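Long-range contacts in shikimate 5-dehydrogenase (Thermus thermophilus, PDB 2D5C), which catalyses the reversible NADPH-linked reduction of 3-dehydroshikimate to shikimate, a step on the way to chorismate and the aromatic amino acids: residues Leu2-Val11 against Ala53-Leu63; His20-Leu29 against Phe240-Asp249. All blocks are in the same frame, centred on the assembly; numbering follows the deposited sequence.

Interaction 1 is a buried pairing of two parallel strands inside the substrate-binding domain, joined by backbone hydrogen bonds and bordering the shikimate pocket. Interaction 2 is only partly buried: helix 16-26 of that domain packs on helix 229-244 and the turn after it, from the C-terminal part of the chain; the two segments touch through apolar and aromatic contacts, while His-20 adds a hydrogen bond to Gly-236, one turn back in helix 229-244. The interactions meet at Trp-243, which lies against the strands of interaction 1 at Gly-56 and Asn-58 and whose carbonyl O accepts from Arg-55. Strand 2-8 leads on to helix 16-26, and both contacts reach the second subunit of the dimer.

Interaction 1 (Leu2-Val11 against Ala53-Leu63); sequences LRFAVLGHPV and AFRGVNLTLPL. With SKM ((3R,4S,5R)-3,4,5-trihydroxycyclohex-1-ene-1-carboxylic acid), chain E.
Leu-7 and Asn-58 meet through the straightest bond of this contact, Leu-7 N to Asn-58 O at 2.9 Å (171° at the hydrogen), where parallel strands 2-8 and 56-59 lie side by side in the mixed sheet of the shikimate-binding domain. Asn-58 N gives to the carbonyl of Ala-5, and Thr-60 N to that of Leu-7. On one face the packing is tight. Leu-7 sends CD1 obliquely across to Val-57 CG2 and Leu-59 CD2, under helix 43-53, while Ala-5 CB comes within 3.4 Å of Phe-54 CE2. The face with Phe-4, Val-6 and Asn-58 looks toward Trp-243 and the substrate. Phe-4 turns the edge of its ring to the carbonyl of Gly-56, lays CE2 against Arg-55 CG at 3.7 Å and stacks on Trp-243; with an alanine here, the indole would probably lose its stacking partner and a gap would open beside the arginine's methylenes. The contact thins out toward solvent at its ends. Arg-3 touches Ala-53 O with CB but leads its guanidinium off to Ser-32, and exposed His-9, bonded through ND1 to Asp-37, brushes Pro-62 CD with CB at 4.2 Å. Next to His-9, Gly-8 has no room for a side chain: Thr-60 CG2 sits 3.5 Å from its CA. Thr-60 keeps that methyl on Gly-8 and, its OG1 swung opposite the backbone N (chi1 -156°), turns the hydroxyl to the ligand, where OG1 and shikimate O11 share a hydrogen bond of 3.2 Å.

Interaction 2 (His20-Leu29 against Phe240-Asp249); sequences HAFALESLGL and FRLWTGLLPD. With SO4 (sulfate ion), chain F.
Phe-240 and Ala-23 mark the middle of a helix-helix packing: helix 16-26 of the substrate-binding domain lies beside the C-terminal region, the end of helix 229-244 and the turn after it, the short helical segments inclined at 48° with axes 12.4 Å apart. Phe-240 reaches across with CG opposite its backbone N (chi1 -162°), and Ala-23 CB lies over one face of the ring, a CH-pi contact 4.2 Å from its centroid. At the rim His-20, sliding past in the opposite direction, meets CD1 with its imidazole edge, CD2 at 3.5 Å; Leu-24 CD2 and Leu-29 CD1 come to CZ in the ring plane. Leu-27 CD1 comes in obliquely to CE2. Ala-23 CB also rests on Pro-248 CB at 3.6 Å. The side chains of His-20 and Trp-243 cross at about a right angle, their ring planes inclined at 46°, and His-20 NE2 bonds to Gly-236 O. A Schellman motif at Gly-28 ends the first helix and brings Leu-29 to Leu-246, both packing on Leu-29 of the second subunit. Ending the other helix, Thr-244 OG1 gives to Phe-240 O at 2.9 Å and, in an ST turn, accepts from Leu-246 N at 3.0 Å.

Interaction 1 (Leu2-Val11 against Ala53-Leu63)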
loop_
_atom_site.group_PDB
_atom_site.type_symbol
_atom_site.label_atom_id
_atom_site.label_comp_id
_atom_site.label_asym_id
_atom_site.label_seq_id
_atom_site.Cartn_x
_atom_site.Cartn_y
_atom_site.Cartn_z
ATOM N N LEU A 2 4.961 -9.177 -9.864
ATOM C CA LEU A 2 5.419 -7.970 -9.193
ATOM C C LEU A 2 6.484 -7.217 -9.985
ATOM O O LEU A 2 7.509 -7.783 -10.342
ATOM C CB LEU A 2 5.960 -8.355 -7.813
ATOM C CG LEU A 2 4.911 -8.971 -6.887
ATOM C CD1 LEU A 2 5.572 -9.739 -5.751
ATOM C CD2 LEU A 2 4.020 -7.861 -6.347
ATOM N N ARG A 3 6.234 -5.936 -10.251
ATOM C CA ARG A 3 7.173 -5.104 -10.990
ATOM C C ARG A 3 7.725 -4.034 -10.058
ATOM O O ARG A 3 6.986 -3.153 -9.612
ATOM C CB ARG A 3 6.489 -4.429 -12.185
ATOM C CG ARG A 3 5.963 -5.385 -13.246
ATOM C CD ARG A 3 7.029 -6.380 -13.660
ATOM N NE ARG A 3 6.533 -7.358 -14.623
ATOM C CZ ARG A 3 7.104 -8.539 -14.836
ATOM N NH1 ARG A 3 8.184 -8.888 -14.149
ATOM N NH2 ARG A 3 6.598 -9.371 -15.736
ATOM N N PHE A 4 9.018 -4.124 -9.766
ATOM C CA PHE A 4 9.691 -3.177 -8.883
ATOM C C PHE A 4 10.850 -2.495 -9.597
ATOM O O PHE A 4 11.250 -2.904 -10.688
ATOM C CB PHE A 4 10.235 -3.902 -7.649
ATOM C CG PHE A 4 9.182 -4.569 -6.816
ATOM C CD1 PHE A 4 9.238 -5.937 -6.570
ATOM C CD2 PHE A 4 8.148 -3.828 -6.258
ATOM C CE1 PHE A 4 8.280 -6.564 -5.777
ATOM C CE2 PHE A 4 7.180 -4.439 -5.465
ATOM C CZ PHE A 4 7.245 -5.814 -5.219
ATOM N N ALA A 5 11.393 -1.451 -8.977
ATOM C CA ALA A 5 12.522 -0.741 -9.563
ATOM C C ALA A 5 13.151 0.221 -8.571
ATOM O O ALA A 5 12.523 0.605 -7.585
ATOM C CB ALA A 5 12.069 0.029 -10.812
ATOM N N VAL A 6 14.409 0.574 -8.820
ATOM C CA VAL A 6 15.107 1.556 -7.999
ATOM C C VAL A 6 15.311 2.714 -8.973
ATOM O O VAL A 6 15.860 2.531 -10.063
ATOM C CB VAL A 6 16.484 1.057 -7.469
ATOM C CG1 VAL A 6 17.409 0.674 -8.629
ATOM C CG2 VAL A 6 17.133 2.150 -6.619
ATOM N N LEU A 7 14.826 3.893 -8.597
ATOM C CA LEU A 7 14.940 5.079 -9.437
ATOM C C LEU A 7 15.997 6.017 -8.869
ATOM O O LEU A 7 16.061 6.234 -7.658
ATOM C CB LEU A 7 13.599 5.814 -9.502
ATOM C CG LEU A 7 12.362 5.001 -9.896
ATOM C CD1 LEU A 7 11.129 5.891 -9.830
ATOM C CD2 LEU A 7 12.538 4.423 -11.293
ATOM N N GLY A 8 16.824 6.576 -9.746
ATOM C CA GLY A 8 17.860 7.477 -9.285
ATOM C C GLY A 8 18.890 7.780 -10.353
ATOM O O GLY A 8 18.675 7.535 -11.542
ATOM N N HIS A 9 20.014 8.324 -9.918
ATOM C CA HIS A 9 21.088 8.678 -10.828
ATOM C C HIS A 9 22.345 8.976 -10.028
ATOM O O HIS A 9 22.399 9.957 -9.283
ATOM C CB HIS A 9 20.699 9.907 -11.646
ATOM C CG HIS A 9 21.742 10.315 -12.634
ATOM N ND1 HIS A 9 22.054 9.553 -13.738
ATOM C CD2 HIS A 9 22.578 11.378 -12.661
ATOM C CE1 HIS A 9 23.041 10.127 -14.403
ATOM N NE2 HIS A 9 23.378 11.236 -13.770
ATOM N N PRO A 10 23.377 8.131 -10.165
ATOM C CA PRO A 10 23.423 6.936 -11.014
ATOM C C PRO A 10 22.840 5.708 -10.309
ATOM O O PRO A 10 22.918 5.590 -9.086
ATOM C CB PRO A 10 24.912 6.784 -11.285
ATOM C CG PRO A 10 25.492 7.141 -9.959
ATOM C CD PRO A 10 24.694 8.372 -9.545
ATOM N N VAL A 11 22.271 4.789 -11.083
ATOM C CA VAL A 11 21.692 3.581 -10.506
ATOM C C VAL A 11 22.142 2.302 -11.206
ATOM O O VAL A 11 21.823 1.199 -10.758
ATOM C CB VAL A 11 20.147 3.637 -10.516
ATOM C CG1 VAL A 11 19.666 4.737 -9.583
ATOM C CG2 VAL A 11 19.635 3.874 -11.933
ATOM N N ALA A 53 2.546 1.215 -14.042
ATOM C CA ALA A 53 3.186 -0.082 -14.225
ATOM C C ALA A 53 4.066 -0.695 -13.138
ATOM O O ALA A 53 4.658 -1.746 -13.373
ATOM C CB ALA A 53 3.959 -0.061 -15.544
ATOM N N PHE A 54 4.165 -0.075 -11.964
ATOM C CA PHE A 54 4.991 -0.660 -10.904
ATOM C C PHE A 54 4.234 -0.774 -9.599
ATOM O O PHE A 54 3.447 0.107 -9.261
ATOM C CB PHE A 54 6.252 0.174 -10.659
ATOM C CG PHE A 54 7.231 0.127 -11.791
ATOM C CD1 PHE A 54 6.951 0.767 -12.990
ATOM C CD2 PHE A 54 8.420 -0.588 -11.668
ATOM C CE1 PHE A 54 7.848 0.698 -14.063
ATOM C CE2 PHE A 54 9.322 -0.666 -12.730
ATOM C CZ PHE A 54 9.034 -0.023 -13.929
ATOM N N ARG A 55 4.476 -1.863 -8.867
ATOM C CA ARG A 55 3.820 -2.049 -7.571
ATOM C C ARG A 55 4.524 -1.173 -6.541
ATOM O O ARG A 55 3.910 -0.704 -5.586
ATOM C CB ARG A 55 3.906 -3.507 -7.127
ATOM C CG ARG A 55 3.571 -3.742 -5.661
ATOM C CD ARG A 55 2.114 -3.427 -5.333
ATOM N NE ARG A 55 1.777 -3.894 -3.993
ATOM C CZ ARG A 55 0.559 -3.843 -3.462
ATOM N NH1 ARG A 55 -0.456 -3.344 -4.161
ATOM N NH2 ARG A 55 0.355 -4.283 -2.224
ATOM N N GLY A 56 5.823 -0.981 -6.735
ATOM C CA GLY A 56 6.597 -0.162 -5.822
ATOM C C GLY A 56 7.976 0.120 -6.369
ATOM O O GLY A 56 8.453 -0.564 -7.275
ATOM N N VAL A 57 8.611 1.155 -5.838
ATOM C CA VAL A 57 9.957 1.498 -6.268
ATOM C C VAL A 57 10.706 2.058 -5.093
ATOM O O VAL A 57 10.104 2.562 -4.137
ATOM C CB VAL A 57 9.987 2.585 -7.386
ATOM C CG1 VAL A 57 9.283 2.094 -8.632
ATOM C CG2 VAL A 57 9.359 3.892 -6.873
ATOM N N ASN A 58 12.026 1.922 -5.146
ATOM C CA ASN A 58 12.900 2.496 -4.134
ATOM C C ASN A 58 13.412 3.757 -4.811
ATOM O O ASN A 58 13.467 3.824 -6.046
ATOM C CB ASN A 58 14.065 1.554 -3.811
ATOM C CG ASN A 58 13.691 0.496 -2.799
ATOM O OD1 ASN A 58 13.999 -0.688 -2.969
ATOM N ND2 ASN A 58 13.026 0.922 -1.722
ATOM N N LEU A 59 13.736 4.772 -4.014
ATOM C CA LEU A 59 14.248 6.020 -4.557
ATOM C C LEU A 59 15.619 6.259 -3.968
ATOM O O LEU A 59 15.842 6.019 -2.783
ATOM C CB LEU A 59 13.343 7.206 -4.188
ATOM C CG LEU A 59 11.893 7.222 -4.656
ATOM C CD1 LEU A 59 11.269 8.538 -4.231
ATOM C CD2 LEU A 59 11.805 7.054 -6.168
ATOM N N THR A 60 16.537 6.736 -4.802
ATOM C CA THR A 60 17.892 7.025 -4.351
ATOM C C THR A 60 18.241 8.421 -4.886
ATOM O O THR A 60 17.385 9.086 -5.473
ATOM C CB THR A 60 18.880 5.939 -4.882
ATOM O OG1 THR A 60 20.034 5.881 -4.035
ATOM C CG2 THR A 60 19.309 6.242 -6.307
ATOM N N LEU A 61 19.477 8.876 -4.686
ATOM C CA LEU A 61 19.879 10.200 -5.170
ATOM C C LEU A 61 19.552 10.404 -6.641
ATOM O O LEU A 61 19.668 9.478 -7.449
ATOM C CB LEU A 61 21.380 10.422 -5.013
ATOM C CG LEU A 61 22.015 10.571 -3.636
ATOM C CD1 LEU A 61 21.997 9.243 -2.901
ATOM C CD2 LEU A 61 23.443 11.057 -3.826
ATOM N N PRO A 62 19.129 11.622 -7.008
ATOM C CA PRO A 62 18.944 12.776 -6.119
ATOM C C PRO A 62 17.439 13.038 -6.062
ATOM O O PRO A 62 16.986 14.174 -6.208
ATOM C CB PRO A 62 19.669 13.876 -6.869
ATOM C CG PRO A 62 19.204 13.607 -8.278
ATOM C CD PRO A 62 19.251 12.075 -8.407
ATOM N N LEU A 63 16.673 11.975 -5.837
ATOM C CA LEU A 63 15.220 12.068 -5.845
ATOM C C LEU A 63 14.461 11.963 -4.525
ATOM O O LEU A 63 13.269 12.252 -4.493
ATOM C CB LEU A 63 14.671 10.995 -6.790
ATOM C CG LEU A 63 15.364 10.858 -8.151
ATOM C CD1 LEU A 63 14.878 9.591 -8.838
ATOM C CD2 LEU A 63 15.084 12.085 -9.004
HETATM O O12 SKM E . 17.327 3.892 0.527
HETATM C C8 SKM E . 18.064 3.031 -0.354
HETATM C C6 SKM E . 17.256 2.812 -1.662
HETATM O O7 SKM E . 15.996 2.228 -1.338
HETATM C C5 SKM E . 18.015 1.880 -2.642
HETATM C C4 SKM E . 19.524 2.129 -2.661
HETATM C C1 SKM E . 20.320 1.455 -3.718
HETATM O O2 SKM E . 19.702 0.665 -4.617
HETATM O O3 SKM E . 21.532 1.611 -3.784
HETATM C C10 SKM E . 20.155 2.914 -1.783
HETATM C C9 SKM E . 19.454 3.662 -0.668
HETATM O O11 SKM E . 19.277 5.028 -1.077
#

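Interaction 2 (His20-Leu29 against Phe240-Asp249)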
loop_
_atom_site.group_PDB
_atom_site.type_symbol
_atom_site.label_atom_id
_atom_site.label_comp_id
_atom_site.label_asym_id
_atom_site.label_seq_id
_atom_site.Cartn_x
_atom_site.Cartn_y
_atom_site.Cartn_z
ATOM N N HIS A 20 16.741 -7.968 -4.345
ATOM C CA HIS A 20 15.321 -8.302 -4.434
ATOM C C HIS A 20 15.063 -9.468 -5.397
ATOM O O HIS A 20 14.063 -10.169 -5.312
ATOM C CB HIS A 20 14.566 -7.058 -4.908
ATOM C CG HIS A 20 14.492 -6.057 -3.785
ATOM N ND1 HIS A 20 15.429 -5.099 -3.579
ATOM C CD2 HIS A 20 13.505 -5.931 -2.802
ATOM C CE1 HIS A 20 15.014 -4.411 -2.497
ATOM N NE2 HIS A 20 13.864 -4.889 -2.011
ATOM N N ALA A 21 15.989 -9.766 -6.303
ATOM C CA ALA A 21 15.829 -10.941 -7.151
ATOM C C ALA A 21 15.845 -12.102 -6.168
ATOM O O ALA A 21 15.058 -13.043 -6.280
ATOM C CB ALA A 21 16.989 -11.050 -8.138
ATOM N N PHE A 22 16.742 -12.023 -5.186
ATOM C CA PHE A 22 16.818 -13.047 -4.156
ATOM C C PHE A 22 15.504 -13.060 -3.373
ATOM O O PHE A 22 14.934 -14.115 -3.110
ATOM C CB PHE A 22 17.956 -12.767 -3.170
ATOM C CG PHE A 22 17.817 -13.516 -1.875
ATOM C CD1 PHE A 22 18.096 -14.880 -1.810
ATOM C CD2 PHE A 22 17.311 -12.881 -0.740
ATOM C CE1 PHE A 22 17.872 -15.599 -0.645
ATOM C CE2 PHE A 22 17.079 -13.594 0.433
ATOM C CZ PHE A 22 17.358 -14.956 0.483
ATOM N N ALA A 23 15.034 -11.879 -2.990
ATOM C CA ALA A 23 13.803 -11.794 -2.212
ATOM C C ALA A 23 12.653 -12.516 -2.912
ATOM O O ALA A 23 11.959 -13.331 -2.309
ATOM C CB ALA A 23 13.433 -10.312 -1.963
ATOM N N LEU A 24 12.466 -12.205 -4.189
ATOM C CA LEU A 24 11.394 -12.794 -4.982
ATOM C C LEU A 24 11.437 -14.315 -5.059
ATOM O O LEU A 24 10.458 -14.974 -4.723
ATOM C CB LEU A 24 11.411 -12.209 -6.393
ATOM C CG LEU A 24 10.918 -10.765 -6.478
ATOM C CD1 LEU A 24 11.348 -10.136 -7.790
ATOM C CD2 LEU A 24 9.404 -10.740 -6.313
ATOM N N GLU A 25 12.565 -14.874 -5.488
ATOM C CA GLU A 25 12.669 -16.329 -5.606
ATOM C C GLU A 25 12.582 -17.002 -4.244
ATOM O O GLU A 25 11.977 -18.064 -4.102
ATOM C CB GLU A 25 13.971 -16.716 -6.327
ATOM C CG GLU A 25 15.274 -16.456 -5.571
ATOM C CD GLU A 25 15.546 -17.484 -4.478
ATOM O OE1 GLU A 25 15.169 -18.665 -4.656
ATOM O OE2 GLU A 25 16.153 -17.116 -3.448
ATOM N N SER A 26 13.180 -16.367 -3.242
ATOM C CA SER A 26 13.180 -16.885 -1.883
ATOM C C SER A 26 11.762 -17.062 -1.347
ATOM O O SER A 26 11.480 -17.984 -0.573
ATOM C CB SER A 26 13.949 -15.929 -0.972
ATOM O OG SER A 26 13.752 -16.281 0.381
ATOM N N LEU A 27 10.873 -16.164 -1.759
ATOM C CA LEU A 27 9.481 -16.193 -1.324
ATOM C C LEU A 27 8.579 -16.896 -2.337
ATOM O O LEU A 27 7.362 -16.980 -2.141
ATOM C CB LEU A 27 8.987 -14.762 -1.096
ATOM C CG LEU A 27 9.606 -14.051 0.109
ATOM C CD1 LEU A 27 9.284 -12.579 0.044
ATOM C CD2 LEU A 27 9.079 -14.661 1.399
ATOM N N GLY A 28 9.185 -17.384 -3.419
ATOM C CA GLY A 28 8.438 -18.078 -4.455
ATOM C C GLY A 28 7.501 -17.179 -5.235
ATOM O O GLY A 28 6.433 -17.613 -5.665
ATOM N N LEU A 29 7.900 -15.923 -5.423
ATOM C CA LEU A 29 7.086 -14.960 -6.153
ATOM C C LEU A 29 7.666 -14.644 -7.518
ATOM O O LEU A 29 8.881 -14.605 -7.697
ATOM C CB LEU A 29 6.977 -13.650 -5.361
ATOM C CG LEU A 29 6.458 -13.788 -3.938
ATOM C CD1 LEU A 29 6.769 -12.524 -3.138
ATOM C CD2 LEU A 29 4.969 -14.050 -3.985
ATOM N N PHE A 240 10.297 -4.353 0.890
ATOM C CA PHE A 240 9.609 -5.479 0.264
ATOM C C PHE A 240 8.364 -5.869 1.066
ATOM O O PHE A 240 7.326 -6.212 0.489
ATOM C CB PHE A 240 10.553 -6.684 0.147
ATOM C CG PHE A 240 10.088 -7.709 -0.842
ATOM C CD1 PHE A 240 10.587 -7.719 -2.139
ATOM C CD2 PHE A 240 9.123 -8.647 -0.477
ATOM C CE1 PHE A 240 10.130 -8.660 -3.076
ATOM C CE2 PHE A 240 8.660 -9.584 -1.393
ATOM C CZ PHE A 240 9.163 -9.593 -2.696
ATOM N N ARG A 241 8.463 -5.828 2.393
ATOM C CA ARG A 241 7.321 -6.160 3.221
ATOM C C ARG A 241 6.259 -5.082 3.049
ATOM O O ARG A 241 5.075 -5.386 3.045
ATOM C CB ARG A 241 7.712 -6.292 4.700
ATOM C CG ARG A 241 6.567 -6.784 5.575
ATOM C CD ARG A 241 7.006 -6.961 7.012
ATOM N NE ARG A 241 7.483 -5.708 7.582
ATOM C CZ ARG A 241 8.068 -5.599 8.772
ATOM N NH1 ARG A 241 8.255 -6.676 9.530
ATOM N NH2 ARG A 241 8.461 -4.407 9.206
ATOM N N LEU A 242 6.667 -3.818 2.917
ATOM C CA LEU A 242 5.667 -2.766 2.707
ATOM C C LEU A 242 4.900 -3.047 1.421
ATOM O O LEU A 242 3.679 -2.915 1.374
ATOM C CB LEU A 242 6.311 -1.380 2.586
ATOM C CG LEU A 242 6.970 -0.768 3.818
ATOM C CD1 LEU A 242 7.489 0.615 3.470
ATOM C CD2 LEU A 242 5.978 -0.693 4.957
ATOM N N TRP A 243 5.621 -3.440 0.373
ATOM C CA TRP A 243 4.987 -3.712 -0.911
ATOM C C TRP A 243 4.110 -4.960 -0.971
ATOM O O TRP A 243 3.084 -4.953 -1.641
ATOM C CB TRP A 243 6.042 -3.853 -2.017
ATOM C CG TRP A 243 6.862 -2.641 -2.256
ATOM C CD1 TRP A 243 6.458 -1.331 -2.172
ATOM C CD2 TRP A 243 8.239 -2.614 -2.646
ATOM N NE1 TRP A 243 7.509 -0.493 -2.483
ATOM C CE2 TRP A 243 8.612 -1.255 -2.776
ATOM C CE3 TRP A 243 9.196 -3.612 -2.900
ATOM C CZ2 TRP A 243 9.903 -0.865 -3.147
ATOM C CZ3 TRP A 243 10.491 -3.219 -3.274
ATOM C CH2 TRP A 243 10.827 -1.859 -3.391
ATOM N N THR A 244 4.506 -6.024 -0.275
ATOM C CA THR A 244 3.775 -7.295 -0.358
ATOM C C THR A 244 3.155 -7.871 0.908
ATOM O O THR A 244 2.286 -8.740 0.824
ATOM C CB THR A 244 4.701 -8.402 -0.868
ATOM O OG1 THR A 244 5.715 -8.647 0.123
ATOM C CG2 THR A 244 5.371 -7.994 -2.163
ATOM N N GLY A 245 3.627 -7.421 2.069
ATOM C CA GLY A 245 3.142 -7.957 3.322
ATOM C C GLY A 245 4.033 -9.121 3.743
ATOM O O GLY A 245 3.812 -9.745 4.774
ATOM N N LEU A 246 5.055 -9.408 2.940
ATOM C CA LEU A 246 5.979 -10.509 3.231
ATOM C C LEU A 246 7.384 -9.987 3.509
ATOM O O LEU A 246 7.857 -9.097 2.815
ATOM C CB LEU A 246 6.031 -11.477 2.043
ATOM C CG LEU A 246 4.731 -12.217 1.703
ATOM C CD1 LEU A 246 4.889 -12.965 0.395
ATOM C CD2 LEU A 246 4.380 -13.162 2.831
ATOM N N LEU A 247 8.049 -10.551 4.516
ATOM C CA LEU A 247 9.410 -10.130 4.843
ATOM C C LEU A 247 10.464 -11.127 4.342
ATOM O O LEU A 247 10.566 -12.241 4.853
ATOM C CB LEU A 247 9.565 -9.955 6.361
ATOM C CG LEU A 247 10.903 -9.391 6.878
ATOM C CD1 LEU A 247 11.082 -7.943 6.443
ATOM C CD2 LEU A 247 10.929 -9.471 8.398
ATOM N N PRO A 248 11.240 -10.750 3.316
ATOM C CA PRO A 248 12.270 -11.667 2.816
ATOM C C PRO A 248 13.395 -11.697 3.861
ATOM O O PRO A 248 13.506 -10.776 4.681
ATOM C CB PRO A 248 12.690 -11.024 1.497
ATOM C CG PRO A 248 12.490 -9.546 1.766
ATOM C CD PRO A 248 11.170 -9.528 2.495
ATOM N N ASP A 249 14.225 -12.738 3.845
ATOM C CA ASP A 249 15.311 -12.845 4.825
ATOM C C ASP A 249 16.371 -11.774 4.598
ATOM O O ASP A 249 17.029 -11.757 3.560
ATOM C CB ASP A 249 15.980 -14.218 4.757
ATOM C CG ASP A 249 16.968 -14.424 5.886
ATOM O OD1 ASP A 249 16.558 -14.915 6.957
ATOM O OD2 ASP A 249 18.146 -14.064 5.713
HETATM S S SO4 F . 4.782 -3.152 7.780
HETATM O O1 SO4 F . 5.654 -3.449 6.446
HETATM O O2 SO4 F . 3.513 -2.662 7.282
HETATM O O3 SO4 F . 4.666 -4.243 8.491
HETATM O O4 SO4 F . 5.500 -2.072 8.410
#